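Local atomic coordinates of WbbZ protein (Klebsiella pneumoniae subsp. pneumoniae NTUH-K2044, PDB entry 6X1L), a protein that is of unknown function but probably transfers pyruvyl groups onto polysaccharide. Residues S21-Y26 and T52-R57; D67-G72 and H97-M102. One frame throughout, in Å; residues are numbered along the deposited sequence.

In the fold
Contacts 1 and 2 lie in the same six-stranded parallel sheet, their centres about 9 Å apart and on the same side of the chain's centre. Across the sheet the strands run 53-55, 23-27, 67-71, 98-104, 120-124, 144-146, so contact 1 is the pair at one edge and contact 2 the next pair inward. Along the chain they come in series: helix 33-48 joins the strands of contact 1, and helix 84-92 those of contact 2. Strands 23-27 and 67-71 are neighbours; Val-25 O probably accepts a hydrogen bond from Ile-70 N. Together the contacts carry one Rossmann-like sheet from its partly exposed edge into its buried middle.

Contact 1: S21-Y26 and T52-R57; sequences SHRFVY and TYIPYR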
loop_
_atom_site.group_PDB
_atom_site.type_symbol
_atom_site.label_atom_id
_atom_site.label_comp_id
_atom_site.label_asym_id
_atom_site.label_seq_id
_atom_site.Cartn_x
_atom_site.Cartn_y
_atom_site.Cartn_z
ATOM N N SER A 21 30.968 4.025 -18.497
ATOM C CA SER A 21 31.662 2.879 -19.072
ATOM C C SER A 21 30.729 1.724 -19.417
ATOM O O SER A 21 30.950 1.033 -20.416
ATOM C CB SER A 21 32.746 2.390 -18.109
ATOM O OG SER A 21 33.636 3.440 -17.772
ATOM N N HIS A 22 29.698 1.491 -18.610
ATOM C CA HIS A 22 28.821 0.344 -18.782
ATOM C C HIS A 22 27.374 0.782 -18.607
ATOM O O HIS A 22 27.084 1.813 -17.997
ATOM C CB HIS A 22 29.150 -0.775 -17.779
ATOM C CG HIS A 22 30.608 -1.115 -17.699
ATOM N ND1 HIS A 22 31.487 -0.435 -16.885
ATOM C CD2 HIS A 22 31.338 -2.067 -18.329
ATOM C CE1 HIS A 22 32.697 -0.949 -17.018
ATOM N NE2 HIS A 22 32.634 -1.941 -17.888
ATOM N N ARG A 23 26.460 -0.013 -19.147
ATOM C CA ARG A 23 25.046 0.255 -18.942
ATOM C C ARG A 23 24.537 -0.539 -17.744
ATOM O O ARG A 23 25.022 -1.634 -17.443
ATOM C CB ARG A 23 24.231 -0.077 -20.194
ATOM C CG ARG A 23 23.786 -1.512 -20.289
ATOM C CD ARG A 23 22.855 -1.730 -21.464
ATOM N NE ARG A 23 22.537 -3.144 -21.626
ATOM C CZ ARG A 23 21.741 -3.628 -22.571
ATOM N NH1 ARG A 23 21.171 -2.808 -23.443
ATOM N NH2 ARG A 23 21.513 -4.932 -22.639
ATOM N N PHE A 24 23.566 0.041 -17.045
ATOM C CA PHE A 24 23.074 -0.524 -15.797
ATOM C C PHE A 24 21.902 -1.460 -16.066
ATOM O O PHE A 24 20.941 -1.083 -16.746
ATOM C CB PHE A 24 22.641 0.582 -14.832
ATOM C CG PHE A 24 23.775 1.400 -14.282
ATOM C CD1 PHE A 24 25.095 1.090 -14.579
ATOM C CD2 PHE A 24 23.518 2.479 -13.450
ATOM C CE1 PHE A 24 26.127 1.845 -14.067
ATOM C CE2 PHE A 24 24.550 3.237 -12.931
ATOM C CZ PHE A 24 25.855 2.920 -13.241
ATOM N N VAL A 25 21.989 -2.674 -15.535
ATOM C CA VAL A 25 20.874 -3.613 -15.487
ATOM C C VAL A 25 20.485 -3.735 -14.022
ATOM O O VAL A 25 21.269 -4.238 -13.208
ATOM C CB VAL A 25 21.242 -4.979 -16.080
ATOM C CG1 VAL A 25 20.039 -5.910 -16.041
ATOM C CG2 VAL A 25 21.771 -4.823 -17.500
ATOM N N TYR A 26 19.287 -3.269 -13.673
ATOM C CA TYR A 26 18.906 -3.083 -12.280
ATOM C C TYR A 26 17.894 -4.134 -11.848
ATOM O O TYR A 26 16.885 -4.352 -12.527
ATOM C CB TYR A 26 18.338 -1.678 -12.053
ATOM C CG TYR A 26 17.778 -1.458 -10.663
ATOM C CD1 TYR A 26 18.615 -1.399 -9.559
ATOM C CD2 TYR A 26 16.409 -1.302 -10.458
ATOM C CE1 TYR A 26 18.112 -1.198 -8.288
ATOM C CE2 TYR A 26 15.894 -1.098 -9.189
ATOM C CZ TYR A 26 16.752 -1.046 -8.109
ATOM O OH TYR A 26 16.253 -0.844 -6.844
ATOM N N THR A 52 20.460 6.434 -16.387
ATOM C CA THR A 52 19.511 5.552 -17.044
ATOM C C THR A 52 19.856 4.097 -16.754
ATOM O O THR A 52 21.011 3.746 -16.497
ATOM C CB THR A 52 19.494 5.795 -18.554
ATOM O OG1 THR A 52 20.792 5.531 -19.097
ATOM C CG2 THR A 52 19.108 7.238 -18.853
ATOM N N TYR A 53 18.834 3.248 -16.793
ATOM C CA TYR A 53 19.001 1.834 -16.504
ATOM C C TYR A 53 17.985 1.047 -17.317
ATOM O O TYR A 53 17.018 1.601 -17.845
ATOM C CB TYR A 53 18.831 1.541 -15.006
ATOM C CG TYR A 53 17.433 1.823 -14.481
ATOM C CD1 TYR A 53 17.062 3.105 -14.093
ATOM C CD2 TYR A 53 16.489 0.808 -14.376
ATOM C CE1 TYR A 53 15.787 3.369 -13.616
ATOM C CE2 TYR A 53 15.207 1.064 -13.899
ATOM C CZ TYR A 53 14.867 2.346 -13.520
ATOM O OH TYR A 53 13.606 2.612 -13.045
ATOM N N ILE A 54 18.227 -0.255 -17.422
ATOM C CA ILE A 54 17.235 -1.170 -17.975
ATOM C C ILE A 54 16.889 -2.163 -16.874
ATOM O O ILE A 54 17.786 -2.624 -16.151
ATOM C CB ILE A 54 17.739 -1.873 -19.248
ATOM C CG1 ILE A 54 18.998 -2.694 -18.963
ATOM C CG2 ILE A 54 17.999 -0.859 -20.352
ATOM C CD1 ILE A 54 19.334 -3.683 -20.053
ATOM N N PRO A 55 15.613 -2.489 -16.681
ATOM C CA PRO A 55 15.255 -3.438 -15.622
ATOM C C PRO A 55 15.683 -4.849 -15.992
ATOM O O PRO A 55 15.610 -5.255 -17.154
ATOM C CB PRO A 55 13.728 -3.314 -15.532
ATOM C CG PRO A 55 13.313 -2.849 -16.891
ATOM C CD PRO A 55 14.430 -1.967 -17.389
ATOM N N TYR A 56 16.144 -5.591 -14.989
ATOM C CA TYR A 56 16.535 -6.975 -15.214
ATOM C C TYR A 56 15.341 -7.786 -15.695
ATOM O O TYR A 56 14.273 -7.774 -15.073
ATOM C CB TYR A 56 17.104 -7.583 -13.932
ATOM C CG TYR A 56 17.401 -9.062 -14.048
ATOM C CD1 TYR A 56 18.621 -9.509 -14.540
ATOM C CD2 TYR A 56 16.458 -10.013 -13.673
ATOM C CE1 TYR A 56 18.894 -10.860 -14.654
ATOM C CE2 TYR A 56 16.720 -11.365 -13.786
ATOM C CZ TYR A 56 17.940 -11.783 -14.276
ATOM O OH TYR A 56 18.205 -13.129 -14.385
ATOM N N ARG A 57 15.524 -8.489 -16.808
ATOM C CA ARG A 57 14.512 -9.387 -17.352
ATOM C C ARG A 57 15.100 -10.786 -17.428
ATOM O O ARG A 57 16.115 -11.002 -18.100
ATOM C CB ARG A 57 14.035 -8.919 -18.728
ATOM C CG ARG A 57 13.200 -7.651 -18.687
ATOM C CD ARG A 57 12.009 -7.812 -17.755
ATOM N NE ARG A 57 11.218 -6.590 -17.657
#
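Backbone bonds join Phe-24, Ile-54, Tyr-26 and Tyr-56 in parallel register. Phe-24 O receives Ile-54 N at 2.9 Å, nearly straight at 170°, and Ile-54 O receives Tyr-26 N at 3.0 Å. The last bond is turned differently: Tyr-56 N reaches Tyr-26 O at 2.9 Å from above the carbonyl plane. A CA-H...O contact from Val-25 CA to Ile-54 O, 3.3 Å long, adds to the hold on that carbonyl.

These two strands and helix 33-48 make a beta-alpha-beta unit, and strand 53-55 is the outermost strand of the parallel sheet within this chain, in a fold consistent with the GT-B clan of its family.

On the face bearing Tyr-53 and Tyr-26 the packing is aromatic. The edge of the Tyr-26 ring points at the face of Tyr-53, planes at 74°, in a T-shaped pair with centroids 5.8 Å apart. Phe-46 of helix 33-48 meets both rings. Phe-24 adds its CB against Tyr-53 CB, while its ring goes to His-19 in an edge-to-face pair.

On the other face Ile-54 and Val-25 are the centre of the packing. Ile-54 holds CG1 between its backbone N and carbonyl carbon (chi1 60°), which brings CG1 over Phe-24 O and carries CD1 onward to Val-25 CG2 at 3.7 Å. The same methyl sits over the centre of the Arg-23 guanidinium, CD1 to CZ 3.5 Å, while Arg-23 NE is engaged in a salt bridge with Asp-67 OD1. Farther along, Val-25 CG1 lies at the edge of the Tyr-56 ring, 4.1 Å from Tyr-56 CD1.

Contact 2: D67-G72 and H97-M102; sequences DILIFG and HKVIIM
Asp-67 O accepts a hydrogen bond from His-97 N at 2.8 Å, and this bond opens the pairing of two parallel strands. With helix 84-92 they form a beta-alpha-beta unit inside the Rossmann-like sheet. Four more backbone bonds follow, passing back and forth between the strands: Leu-69 N to Lys-98 O, Ile-100 N to Leu-69 O, Phe-71 N to Ile-100 O and Met-102 N to Phe-71 O. Lys-98 N is buried here without a partner; Asp-67 O, 3.9 Å from Lys-98 N, is too far for a bond.

One face is an isoleucine cluster. Ile-100 CD1 meets both Ile-68 CG2 and Ile-70 CD1 at 3.7 Å; Ile-70 and Ile-100 run side by side, whereas Ile-68 comes in at a slant. Tyr-18 and Leu-15 of helix 6-21 cover this side, touching Ile-100 and Met-102 respectively. On the other face Leu-69 CD2 lies alongside Val-99 CG2 at 4.0 Å. At the far end Met-102, a selenomethionine, turns CG beside its backbone N (chi1 -62°), 3.6 Å from Ile-70 CG2, and the bend at chi2 (-64°) sets Met-102 SE 3.8 Å from that same Ile-70 CG2.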
loop_
_atom_site.group_PDB
_atom_site.type_symbol
_atom_site.label_atom_id
_atom_site.label_comp_id
_atom_site.label_asym_id
_atom_site.label_seq_id
_atom_site.Cartn_x
_atom_site.Cartn_y
_atom_site.Cartn_z
ATOM N N ASP A 67 27.877 -4.913 -19.624
ATOM C CA ASP A 67 26.707 -4.773 -18.766
ATOM C C ASP A 67 27.099 -5.007 -17.315
ATOM O O ASP A 67 27.820 -5.961 -17.006
ATOM C CB ASP A 67 25.595 -5.745 -19.170
ATOM C CG ASP A 67 24.892 -5.326 -20.441
ATOM O OD1 ASP A 67 25.097 -4.178 -20.882
ATOM O OD2 ASP A 67 24.142 -6.146 -21.006
ATOM N N ILE A 68 26.618 -4.136 -16.435
ATOM C CA ILE A 68 26.821 -4.250 -14.998
ATOM C C ILE A 68 25.467 -4.481 -14.342
ATOM O O ILE A 68 24.509 -3.745 -14.610
ATOM C CB ILE A 68 27.498 -2.990 -14.427
ATOM C CG1 ILE A 68 28.972 -2.947 -14.844
ATOM C CG2 ILE A 68 27.351 -2.941 -12.916
ATOM C CD1 ILE A 68 29.724 -1.756 -14.301
ATOM N N LEU A 69 25.383 -5.504 -13.496
ATOM C CA LEU A 69 24.174 -5.744 -12.720
ATOM C C LEU A 69 24.194 -4.867 -11.475
ATOM O O LEU A 69 25.127 -4.948 -10.664
ATOM C CB LEU A 69 24.051 -7.217 -12.333
ATOM C CG LEU A 69 22.908 -7.533 -11.361
ATOM C CD1 LEU A 69 21.548 -7.412 -12.045
ATOM C CD2 LEU A 69 23.079 -8.910 -10.733
ATOM N N ILE A 70 23.181 -4.023 -11.332
ATOM C CA ILE A 70 22.982 -3.232 -10.126
ATOM C C ILE A 70 21.994 -4.014 -9.270
ATOM O O ILE A 70 20.806 -4.103 -9.596
ATOM C CB ILE A 70 22.468 -1.826 -10.439
ATOM C CG1 ILE A 70 23.348 -1.148 -11.489
ATOM C CG2 ILE A 70 22.391 -0.992 -9.170
ATOM C CD1 ILE A 70 24.773 -0.874 -11.028
ATOM N N PHE A 71 22.484 -4.606 -8.185
ATOM C CA PHE A 71 21.623 -5.351 -7.277
ATOM C C PHE A 71 21.152 -4.416 -6.171
ATOM O O PHE A 71 21.974 -3.866 -5.428
ATOM C CB PHE A 71 22.342 -6.566 -6.697
ATOM C CG PHE A 71 21.446 -7.461 -5.895
ATOM C CD1 PHE A 71 20.430 -8.174 -6.511
ATOM C CD2 PHE A 71 21.610 -7.583 -4.527
ATOM C CE1 PHE A 71 19.596 -8.994 -5.776
ATOM C CE2 PHE A 71 20.780 -8.402 -3.787
ATOM C CZ PHE A 71 19.772 -9.109 -4.411
ATOM N N GLY A 72 19.833 -4.246 -6.061
ATOM C CA GLY A 72 19.292 -3.252 -5.153
ATOM C C GLY A 72 19.690 -3.509 -3.713
ATOM O O GLY A 72 19.939 -4.643 -3.304
ATOM N N HIS A 97 29.583 -8.032 -16.534
ATOM C CA HIS A 97 30.983 -7.671 -16.338
ATOM C C HIS A 97 31.293 -7.463 -14.860
ATOM O O HIS A 97 32.340 -7.906 -14.369
ATOM C CB HIS A 97 31.307 -6.411 -17.142
ATOM C CG HIS A 97 32.705 -5.908 -16.952
ATOM N ND1 HIS A 97 32.998 -4.790 -16.204
ATOM C CD2 HIS A 97 33.890 -6.366 -17.423
ATOM C CE1 HIS A 97 34.302 -4.582 -16.216
ATOM N NE2 HIS A 97 34.866 -5.525 -16.949
ATOM N N LYS A 98 30.397 -6.788 -14.143
ATOM C CA LYS A 98 30.519 -6.559 -12.711
ATOM C C LYS A 98 29.142 -6.694 -12.079
ATOM O O LYS A 98 28.115 -6.584 -12.752
ATOM C CB LYS A 98 31.083 -5.168 -12.389
ATOM C CG LYS A 98 32.497 -4.917 -12.868
ATOM C CD LYS A 98 33.487 -5.772 -12.109
ATOM C CE LYS A 98 34.912 -5.456 -12.526
ATOM N NZ LYS A 98 35.873 -6.348 -11.830
ATOM N N VAL A 99 29.132 -6.932 -10.773
ATOM C CA VAL A 99 27.912 -6.894 -9.978
ATOM C C VAL A 99 28.117 -5.858 -8.884
ATOM O O VAL A 99 29.001 -6.009 -8.029
ATOM C CB VAL A 99 27.551 -8.263 -9.388
ATOM C CG1 VAL A 99 26.494 -8.104 -8.302
ATOM C CG2 VAL A 99 27.037 -9.179 -10.484
ATOM N N ILE A 100 27.313 -4.801 -8.918
ATOM C CA ILE A 100 27.362 -3.738 -7.923
ATOM C C ILE A 100 26.248 -3.986 -6.916
ATOM O O ILE A 100 25.063 -3.977 -7.273
ATOM C CB ILE A 100 27.222 -2.352 -8.569
ATOM C CG1 ILE A 100 28.391 -2.079 -9.514
ATOM C CG2 ILE A 100 27.140 -1.278 -7.497
ATOM C CD1 ILE A 100 28.325 -0.725 -10.179
ATOM N N ILE A 101 26.626 -4.210 -5.662
ATOM C CA ILE A 101 25.662 -4.403 -4.588
ATOM C C ILE A 101 25.422 -3.046 -3.937
ATOM O O ILE A 101 26.311 -2.497 -3.283
ATOM C CB ILE A 101 26.150 -5.439 -3.571
ATOM C CG1 ILE A 101 26.303 -6.805 -4.246
ATOM C CG2 ILE A 101 25.190 -5.521 -2.391
ATOM C CD1 ILE A 101 26.732 -7.912 -3.308
HETATM N N MSE A 102 24.224 -2.500 -4.127
HETATM C CA MSE A 102 23.857 -1.209 -3.544
HETATM C C MSE A 102 23.852 -1.319 -2.009
HETATM O O MSE A 102 23.800 -2.433 -1.486
HETATM C CB MSE A 102 22.502 -0.759 -4.108
HETATM C CG MSE A 102 22.535 -0.551 -5.620
HETATM SE SE MSE A 102 23.735 0.902 -6.201
HETATM C CE MSE A 102 22.431 2.365 -6.069
#